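PDB 4Z3N: putative drug/sodium antiporter from Escherichia coli, which probably exports the genotoxin colibactin or its precursor across the cell membrane as a MATE-family antiporter, exchanging it for cations. Local coordinates for residues L81-N86 / L265-I270; I88-G93 / M261-M266; I54-H59 / I201-F206. All blocks are in the same frame, centred on the assembly; numbering follows the deposited sequence.

Contact 1: residues L81-N86 / L265-I270; sequences LFAIAN and LMQLII. With OLC ((2R)-2,3-dihydroxypropyl (9Z)-octadec-9-enoate), chain E.
Gln267 reaches across to Ala83 and Asn86 in a sparse helix-helix contact of the MATE fold, between helix 75-101, in the first MatE domain, and helix 250-284, which leads into the second. The backbones approach most closely at Ala83 and Gln267, whose CA atoms are 6.7 Å apart, and the two segments bury just 113 Å² together.

The polar part centres on the glutamine amide. A bend at chi2 (-82°) turns the Gln267 chain so that NE2 leads toward helix 75-101. There NE2 lies 3.5 Å from Asn86 OD1 and 3.7 Å from Ala83 O; neither approach amounts to a hydrogen bond, and both are better read as polar proximity. The two side chains cross at about a right angle, although their amide planes differ by only 24°. Asn86 OD1 has a stronger partner in Gln263, one turn earlier on helix 250-284, which donates a hydrogen bond through NE2.

The van der Waals part is small. Ala83 aims its CB at the opposite helix, and this methyl meets Gln267 NE2 at 4.1 Å, while the CB of Asn86 touches the same nitrogen at 3.8 Å.

The ring of Phe82 meets lipid on a different side of helix 75-101. It leads away from Gln267 and toward a monoolein acyl chain, next to Ile165 of helix 162-177; a second monoolein touches Ala83. Atom C7 of the first lipid lies at the ring edge, in its plane, 3.9 Å from Phe82 CE2, whereas C5 approaches Phe82 CZ obliquely at 3.7 Å.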
loop_
_atom_site.group_PDB
_atom_site.type_symbol
_atom_site.label_atom_id
_atom_site.label_comp_id
_atom_site.label_asym_id
_atom_site.label_seq_id
_atom_site.Cartn_x
_atom_site.Cartn_y
_atom_site.Cartn_z
ATOM N N LEU A 81 -2.763 10.172 3.442
ATOM C CA LEU A 81 -2.417 10.001 4.845
ATOM C C LEU A 81 -2.010 8.563 5.121
ATOM O O LEU A 81 -1.010 8.329 5.808
ATOM C CB LEU A 81 -3.573 10.408 5.756
ATOM C CG LEU A 81 -3.928 11.897 5.725
ATOM C CD1 LEU A 81 -4.911 12.232 6.843
ATOM C CD2 LEU A 81 -2.672 12.763 5.778
ATOM N N PHE A 82 -2.755 7.600 4.579
ATOM C CA PHE A 82 -2.337 6.201 4.694
ATOM C C PHE A 82 -1.019 5.980 3.952
ATOM O O PHE A 82 -0.218 5.148 4.341
ATOM C CB PHE A 82 -3.406 5.246 4.158
ATOM C CG PHE A 82 -4.524 4.968 5.134
ATOM C CD1 PHE A 82 -4.341 5.166 6.498
ATOM C CD2 PHE A 82 -5.761 4.515 4.689
ATOM C CE1 PHE A 82 -5.364 4.919 7.396
ATOM C CE2 PHE A 82 -6.790 4.263 5.583
ATOM C CZ PHE A 82 -6.592 4.463 6.938
ATOM N N ALA A 83 -0.803 6.745 2.888
ATOM C CA ALA A 83 0.398 6.626 2.076
ATOM C C ALA A 83 1.637 7.050 2.856
ATOM O O ALA A 83 2.678 6.391 2.805
ATOM C CB ALA A 83 0.261 7.459 0.802
ATOM N N ILE A 84 1.511 8.159 3.571
ATOM C CA ILE A 84 2.595 8.680 4.363
ATOM C C ILE A 84 2.768 7.818 5.607
ATOM O O ILE A 84 3.888 7.561 6.036
ATOM C CB ILE A 84 2.346 10.154 4.747
ATOM C CG1 ILE A 84 2.343 11.034 3.482
ATOM C CG2 ILE A 84 3.385 10.639 5.773
ATOM C CD1 ILE A 84 1.831 12.448 3.688
ATOM N N ALA A 85 1.656 7.358 6.174
ATOM C CA ALA A 85 1.716 6.476 7.329
ATOM C C ALA A 85 2.453 5.190 6.955
ATOM O O ALA A 85 3.180 4.590 7.763
ATOM C CB ALA A 85 0.337 6.172 7.824
ATOM N N ASN A 86 2.266 4.786 5.707
ATOM C CA ASN A 86 2.845 3.557 5.205
ATOM C C ASN A 86 4.361 3.667 5.076
ATOM O O ASN A 86 5.088 2.696 5.304
ATOM C CB ASN A 86 2.226 3.189 3.854
ATOM C CG ASN A 86 2.515 1.761 3.463
ATOM O OD1 ASN A 86 3.186 1.492 2.459
ATOM N ND2 ASN A 86 2.034 0.830 4.277
ATOM N N LEU A 265 7.571 8.201 -2.128
ATOM C CA LEU A 265 7.881 8.567 -3.486
ATOM C C LEU A 265 7.344 7.515 -4.458
ATOM O O LEU A 265 6.914 7.831 -5.571
ATOM C CB LEU A 265 9.385 8.727 -3.628
ATOM C CG LEU A 265 9.849 9.451 -4.881
ATOM C CD1 LEU A 265 9.220 10.848 -4.929
ATOM C CD2 LEU A 265 11.377 9.494 -4.897
ATOM N N MET A 266 7.373 6.260 -4.024
ATOM C CA MET A 266 6.904 5.137 -4.828
ATOM C C MET A 266 5.371 5.100 -4.946
ATOM O O MET A 266 4.845 4.734 -5.989
ATOM C CB MET A 266 7.426 3.821 -4.241
ATOM C CG MET A 266 8.907 3.576 -4.519
ATOM S SD MET A 266 9.552 2.027 -3.821
ATOM C CE MET A 266 9.954 2.547 -2.158
ATOM N N GLN A 267 4.667 5.459 -3.876
ATOM C CA GLN A 267 3.219 5.603 -3.924
ATOM C C GLN A 267 2.879 6.646 -4.970
ATOM O O GLN A 267 1.927 6.506 -5.752
ATOM C CB GLN A 267 2.655 6.062 -2.586
ATOM C CG GLN A 267 3.281 5.445 -1.390
ATOM C CD GLN A 267 2.701 4.102 -1.105
ATOM O OE1 GLN A 267 2.682 3.226 -1.973
ATOM N NE2 GLN A 267 2.190 3.928 0.113
ATOM N N LEU A 268 3.669 7.712 -4.952
ATOM C CA LEU A 268 3.467 8.835 -5.832
ATOM C C LEU A 268 3.576 8.372 -7.286
ATOM O O LEU A 268 2.638 8.542 -8.067
ATOM C CB LEU A 268 4.475 9.930 -5.498
ATOM C CG LEU A 268 4.244 11.352 -5.990
ATOM C CD1 LEU A 268 2.781 11.764 -5.820
ATOM C CD2 LEU A 268 5.178 12.297 -5.229
ATOM N N ILE A 269 4.710 7.762 -7.620
ATOM C CA ILE A 269 4.973 7.220 -8.945
ATOM C C ILE A 269 3.872 6.280 -9.434
ATOM O O ILE A 269 3.506 6.284 -10.620
ATOM C CB ILE A 269 6.312 6.460 -8.965
ATOM C CG1 ILE A 269 7.472 7.423 -8.715
ATOM C CG2 ILE A 269 6.487 5.702 -10.295
ATOM C CD1 ILE A 269 8.805 6.727 -8.440
ATOM N N ILE A 270 3.350 5.461 -8.530
ATOM C CA ILE A 270 2.261 4.572 -8.885
ATOM C C ILE A 270 1.012 5.404 -9.184
ATOM O O ILE A 270 0.338 5.171 -10.181
ATOM C CB ILE A 270 1.965 3.543 -7.780
ATOM C CG1 ILE A 270 3.110 2.544 -7.666
ATOM C CG2 ILE A 270 0.680 2.796 -8.079
ATOM C CD1 ILE A 270 2.978 1.599 -6.470
HETATM C C9 OLC E . -10.340 5.812 6.823
HETATM C C8 OLC E . -10.895 4.643 7.623
HETATM C C7 OLC E . -10.255 3.338 7.179
HETATM C C6 OLC E . -10.149 2.379 8.346
HETATM C C5 OLC E . -8.751 1.785 8.385
HETATM C C4 OLC E . -8.167 1.820 9.783
#

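Contact 2: residues I88-G93 / M261-M266; sequences IQIGMG and MAQMLM
Ile90 and Gln263 make the closer half of this contact, which joins helix 75-101 to helix 250-284 in the interior of the transporter. Both side chains set out toward the opposite helix and cross at about a right angle. The CG1 methylene of Ile90 rests against the end of the glutamine, 3.8 Å from Gln263 NE2 and 3.9 Å from Gln263 CD. With CG anti to the backbone N (chi1 -176°) and a bend at chi2 (71°), Gln263 presents its amide to that methylene.

The other half is looser. Ile88 starts away from helix 250-284 and packs on Met166 and Val170 of helix 162-177; across the contact Met264 CE comes no nearer than 4.4 Å, to Ile88 N. On this side a bound monoolein lies about 4 Å from the Met264 side chain.

No hydrogen bond links the two segments. The Gln263 amide is nevertheless hydrogen-bonded at both atoms, OE1 to Gln397 NE2 of helix 382-399 and NE2 to Asn86. Its polar bonds therefore fix the amide from outside the contact, and what Ile90 contributes is an apolar surface beside it.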
loop_
_atom_site.group_PDB
_atom_site.type_symbol
_atom_site.label_atom_id
_atom_site.label_comp_id
_atom_site.label_asym_id
_atom_site.label_seq_id
_atom_site.Cartn_x
_atom_site.Cartn_y
_atom_site.Cartn_z
ATOM N N ILE A 88 6.160 5.658 6.895
ATOM C CA ILE A 88 6.635 5.626 8.283
ATOM C C ILE A 88 6.738 4.192 8.765
ATOM O O ILE A 88 7.659 3.830 9.480
ATOM C CB ILE A 88 5.718 6.427 9.222
ATOM C CG1 ILE A 88 5.856 7.926 8.914
ATOM C CG2 ILE A 88 6.036 6.119 10.686
ATOM C CD1 ILE A 88 5.046 8.830 9.796
ATOM N N GLN A 89 5.790 3.366 8.345
ATOM C CA GLN A 89 5.776 1.984 8.775
ATOM C C GLN A 89 7.020 1.216 8.304
ATOM O O GLN A 89 7.617 0.489 9.091
ATOM C CB GLN A 89 4.504 1.294 8.288
ATOM C CG GLN A 89 4.404 -0.127 8.731
ATOM C CD GLN A 89 3.389 -0.918 7.949
ATOM O OE1 GLN A 89 2.552 -0.360 7.244
ATOM N NE2 GLN A 89 3.458 -2.237 8.066
ATOM N N ILE A 90 7.400 1.394 7.039
ATOM C CA ILE A 90 8.460 0.610 6.410
ATOM C C ILE A 90 9.814 1.118 6.930
ATOM O O ILE A 90 10.718 0.337 7.214
ATOM C CB ILE A 90 8.383 0.685 4.836
ATOM C CG1 ILE A 90 7.131 -0.018 4.314
ATOM C CG2 ILE A 90 9.579 0.010 4.166
ATOM C CD1 ILE A 90 7.101 -1.528 4.593
ATOM N N GLY A 91 9.938 2.427 7.088
ATOM C CA GLY A 91 11.101 2.991 7.733
ATOM C C GLY A 91 11.273 2.362 9.107
ATOM O O GLY A 91 12.370 1.936 9.499
ATOM N N MET A 92 10.183 2.300 9.855
ATOM C CA MET A 92 10.223 1.642 11.143
ATOM C C MET A 92 10.566 0.152 10.975
ATOM O O MET A 92 11.540 -0.327 11.551
ATOM C CB MET A 92 8.893 1.818 11.872
ATOM C CG MET A 92 8.940 1.464 13.366
ATOM S SD MET A 92 9.975 2.540 14.391
ATOM C CE MET A 92 9.552 1.956 16.021
ATOM N N GLY A 93 9.774 -0.565 10.178
ATOM C CA GLY A 93 9.989 -1.977 9.944
ATOM C C GLY A 93 11.392 -2.291 9.434
ATOM O O GLY A 93 12.009 -3.288 9.801
ATOM N N MET A 261 10.772 7.813 3.132
ATOM C CA MET A 261 10.334 8.756 2.127
ATOM C C MET A 261 10.418 8.175 0.727
ATOM O O MET A 261 9.700 8.611 -0.169
ATOM C CB MET A 261 11.128 10.041 2.230
ATOM C CG MET A 261 10.420 11.049 3.099
ATOM S SD MET A 261 11.411 12.531 3.256
ATOM C CE MET A 261 10.439 13.423 4.469
ATOM N N ALA A 262 11.290 7.190 0.542
ATOM C CA ALA A 262 11.347 6.478 -0.721
ATOM C C ALA A 262 10.011 5.760 -0.927
ATOM O O ALA A 262 9.505 5.662 -2.035
ATOM C CB ALA A 262 12.526 5.501 -0.745
ATOM N N GLN A 263 9.429 5.295 0.171
ATOM C CA GLN A 263 8.175 4.553 0.132
ATOM C C GLN A 263 7.043 5.460 -0.312
ATOM O O GLN A 263 6.139 5.039 -1.027
ATOM C CB GLN A 263 7.860 3.952 1.504
ATOM C CG GLN A 263 6.613 3.066 1.538
ATOM C CD GLN A 263 6.801 1.740 0.824
ATOM O OE1 GLN A 263 7.853 1.476 0.250
ATOM N NE2 GLN A 263 5.778 0.896 0.866
ATOM N N MET A 264 7.105 6.713 0.128
ATOM C CA MET A 264 6.131 7.718 -0.256
ATOM C C MET A 264 6.318 8.116 -1.711
ATOM O O MET A 264 5.362 8.343 -2.437
ATOM C CB MET A 264 6.253 8.934 0.644
ATOM C CG MET A 264 6.069 8.610 2.086
ATOM S SD MET A 264 6.417 10.085 3.036
ATOM C CE MET A 264 6.677 9.408 4.688
ATOM N N LEU A 265 7.571 8.201 -2.128
ATOM C CA LEU A 265 7.881 8.567 -3.486
ATOM C C LEU A 265 7.344 7.515 -4.458
ATOM O O LEU A 265 6.914 7.831 -5.571
ATOM C CB LEU A 265 9.385 8.727 -3.628
ATOM C CG LEU A 265 9.849 9.451 -4.881
ATOM C CD1 LEU A 265 9.220 10.848 -4.929
ATOM C CD2 LEU A 265 11.377 9.494 -4.897
ATOM N N MET A 266 7.373 6.260 -4.024
ATOM C CA MET A 266 6.904 5.137 -4.828
ATOM C C MET A 266 5.371 5.100 -4.946
ATOM O O MET A 266 4.845 4.734 -5.989
ATOM C CB MET A 266 7.426 3.821 -4.241
ATOM C CG MET A 266 8.907 3.576 -4.519
ATOM S SD MET A 266 9.552 2.027 -3.821
ATOM C CE MET A 266 9.954 2.547 -2.158
#

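Contact 3: residues I54-H59 / I201-F206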
loop_
_atom_site.group_PDB
_atom_site.type_symbol
_atom_site.label_atom_id
_atom_site.label_comp_id
_atom_site.label_asym_id
_atom_site.label_seq_id
_atom_site.Cartn_x
_atom_site.Cartn_y
_atom_site.Cartn_z
ATOM N N ILE A 54 -21.465 1.634 4.448
ATOM C CA ILE A 54 -22.525 1.810 3.457
ATOM C C ILE A 54 -23.791 1.038 3.834
ATOM O O ILE A 54 -24.897 1.464 3.523
ATOM C CB ILE A 54 -22.061 1.396 2.047
ATOM C CG1 ILE A 54 -23.200 1.592 1.049
ATOM C CG2 ILE A 54 -21.586 -0.041 2.036
ATOM C CD1 ILE A 54 -23.876 2.959 1.143
ATOM N N PHE A 55 -23.624 -0.085 4.515
ATOM C CA PHE A 55 -24.752 -0.846 5.050
ATOM C C PHE A 55 -25.604 0.017 5.973
ATOM O O PHE A 55 -26.824 0.047 5.855
ATOM C CB PHE A 55 -24.238 -2.086 5.793
ATOM C CG PHE A 55 -25.295 -2.837 6.560
ATOM C CD1 PHE A 55 -26.447 -3.291 5.930
ATOM C CD2 PHE A 55 -25.106 -3.134 7.903
ATOM C CE1 PHE A 55 -27.405 -4.004 6.633
ATOM C CE2 PHE A 55 -26.055 -3.843 8.612
ATOM C CZ PHE A 55 -27.209 -4.282 7.975
ATOM N N TRP A 56 -24.949 0.722 6.890
ATOM C CA TRP A 56 -25.637 1.594 7.838
ATOM C C TRP A 56 -26.033 2.947 7.243
ATOM O O TRP A 56 -26.998 3.560 7.691
ATOM C CB TRP A 56 -24.765 1.821 9.063
ATOM C CG TRP A 56 -24.648 0.655 9.959
ATOM C CD1 TRP A 56 -23.506 -0.000 10.296
ATOM C CD2 TRP A 56 -25.711 0.005 10.662
ATOM N NE1 TRP A 56 -23.784 -1.025 11.170
ATOM C CE2 TRP A 56 -25.134 -1.047 11.409
ATOM C CE3 TRP A 56 -27.094 0.207 10.734
ATOM C CZ2 TRP A 56 -25.893 -1.898 12.221
ATOM C CZ3 TRP A 56 -27.847 -0.639 11.538
ATOM C CH2 TRP A 56 -27.240 -1.680 12.275
ATOM N N LEU A 57 -25.287 3.406 6.240
ATOM C CA LEU A 57 -25.596 4.651 5.527
ATOM C C LEU A 57 -26.859 4.502 4.669
ATOM O O LEU A 57 -27.333 5.461 4.050
ATOM C CB LEU A 57 -24.418 5.078 4.647
ATOM C CG LEU A 57 -23.330 5.961 5.256
ATOM C CD1 LEU A 57 -22.076 5.969 4.382
ATOM C CD2 LEU A 57 -23.858 7.366 5.422
ATOM N N SER A 58 -27.394 3.285 4.638
ATOM C CA SER A 58 -28.609 2.983 3.898
ATOM C C SER A 58 -29.820 3.375 4.739
ATOM O O SER A 58 -30.967 3.130 4.349
ATOM C CB SER A 58 -28.670 1.497 3.533
ATOM O OG SER A 58 -28.989 0.703 4.665
ATOM N N HIS A 59 -29.550 3.967 5.903
ATOM C CA HIS A 59 -30.596 4.340 6.854
ATOM C C HIS A 59 -31.262 3.090 7.420
ATOM O O HIS A 59 -30.852 2.564 8.456
ATOM C CB HIS A 59 -31.653 5.244 6.202
ATOM C CG HIS A 59 -31.190 6.644 5.934
ATOM N ND1 HIS A 59 -29.980 7.133 6.381
ATOM C CD2 HIS A 59 -31.782 7.663 5.264
ATOM C CE1 HIS A 59 -29.849 8.391 5.998
ATOM N NE2 HIS A 59 -30.928 8.738 5.319
ATOM N N ILE A 201 -24.646 3.121 16.659
ATOM C CA ILE A 201 -24.836 4.007 17.805
ATOM C C ILE A 201 -24.736 5.500 17.459
ATOM O O ILE A 201 -25.343 6.340 18.123
ATOM C CB ILE A 201 -23.816 3.700 18.908
ATOM C CG1 ILE A 201 -23.860 2.225 19.296
ATOM C CG2 ILE A 201 -24.066 4.552 20.130
ATOM C CD1 ILE A 201 -22.750 1.856 20.252
ATOM N N MET A 202 -23.961 5.838 16.437
ATOM C CA MET A 202 -23.805 7.238 16.063
ATOM C C MET A 202 -24.991 7.714 15.274
ATOM O O MET A 202 -25.280 8.901 15.246
ATOM C CB MET A 202 -22.531 7.456 15.249
ATOM C CG MET A 202 -21.272 6.990 15.940
ATOM S SD MET A 202 -20.896 7.975 17.395
ATOM C CE MET A 202 -19.690 6.904 18.206
ATOM N N ILE A 203 -25.656 6.783 14.601
ATOM C CA ILE A 203 -26.839 7.091 13.797
ATOM C C ILE A 203 -28.122 7.193 14.640
ATOM O O ILE A 203 -29.016 7.987 14.350
ATOM C CB ILE A 203 -27.049 6.033 12.709
ATOM C CG1 ILE A 203 -25.782 5.855 11.892
ATOM C CG2 ILE A 203 -28.181 6.421 11.798
ATOM C CD1 ILE A 203 -25.774 4.590 11.064
ATOM N N PHE A 204 -28.187 6.392 15.695
ATOM C CA PHE A 204 -29.434 6.135 16.399
ATOM C C PHE A 204 -29.423 6.764 17.787
ATOM O O PHE A 204 -30.312 7.551 18.113
ATOM C CB PHE A 204 -29.705 4.628 16.475
ATOM C CG PHE A 204 -29.953 3.990 15.131
ATOM C CD1 PHE A 204 -30.624 4.680 14.135
ATOM C CD2 PHE A 204 -29.496 2.712 14.862
ATOM C CE1 PHE A 204 -30.846 4.104 12.891
ATOM C CE2 PHE A 204 -29.712 2.128 13.625
ATOM C CZ PHE A 204 -30.384 2.823 12.635
ATOM N N VAL A 205 -28.465 6.381 18.624
ATOM C CA VAL A 205 -28.284 7.073 19.901
ATOM C C VAL A 205 -27.912 8.564 19.771
ATOM O O VAL A 205 -28.594 9.424 20.321
ATOM C CB VAL A 205 -27.205 6.417 20.752
ATOM C CG1 VAL A 205 -27.145 7.107 22.094
ATOM C CG2 VAL A 205 -27.477 4.930 20.910
ATOM N N PHE A 206 -26.824 8.861 19.059
ATOM C CA PHE A 206 -26.295 10.227 18.999
ATOM C C PHE A 206 -26.827 11.058 17.835
ATOM O O PHE A 206 -26.595 12.269 17.795
ATOM C CB PHE A 206 -24.754 10.196 18.951
ATOM C CG PHE A 206 -24.121 9.717 20.231
ATOM C CD1 PHE A 206 -23.801 8.386 20.401
ATOM C CD2 PHE A 206 -23.869 10.600 21.273
ATOM C CE1 PHE A 206 -23.230 7.934 21.588
ATOM C CE2 PHE A 206 -23.299 10.160 22.458
ATOM C CZ PHE A 206 -22.982 8.821 22.615
#
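Trp56 and Ile203 meet because each places its first branch beside its own backbone N and anti to the carbonyl carbon, with chi1 of -72° for Trp56 CG and -53° for Ile203 CG1. In Ile203 the chain then extends, and CD1 arrives 3.6 Å from Trp56 CB. The same methyl lies 3.7 Å from Trp56 O, so it touches the base of the tryptophan and its backbone together, and stands oblique to the indole ring.

Phe204 adds a second aromatic group. Its side chain crosses that of Trp56 at about a right angle, and Trp56 CZ3 comes to the edge of the phenyl ring, near its plane, 3.9 Å from Phe204 CE2. His59 O also lies near that ring's plane, a more distant 4.2 Å from Phe204 CZ. Phe55 CE2 sits above one face of the indole, offset toward its rim, so Trp56 is flanked from within its own helix as well.

The backbone leaves helix 28-56 through a type I beta turn from Trp56 to His59, closed by His59 N bonding to Trp56 O at 3.1 Å. Ser58 OG donates to Phe55 O, with a C=O...donor angle of 153°. Trp56 also touches Asp199 and Pro200 of helix 181-204.

The contact pairs the end of helix 28-56 with a predicted transmembrane helix of the MATE fold, 181-204, at the periphery, its centre about 29 Å from that of the chain. Ile203 and Phe204 also touch a crystal neighbour, so their poses may partly reflect the lattice. With 174 Å² buried and no hydrogen bond across it, the pairing rests on apolar and aromatic packing, while the hydrogen bonds described here stay within segment 54-59, closing the turn and tying Ser58 back to the helix.

Overall arrangement
Contacts 1 and 2 are neighbouring parts of one interface: both join helix 75-101 to helix 250-284, their centres are 8 Å apart, their ranges overlap at Leu265 and Met266, and Asn86 of contact 1 probably hydrogen-bonds Gln263 of contact 2. Contact 3 lies apart, between helices 28-56 and 181-204, its centre 31 Å from that of contact 1 and 36 Å from that of contact 2. Along the chain the order is 54-59, 81-86, 88-93, 201-206, 261-266 and 265-270, so contact 3 alternates with each of the others. Contacts 1 and 2 thus connect the two halves of the transporter near its middle, whereas contact 3 pairs two helix ends at its periphery.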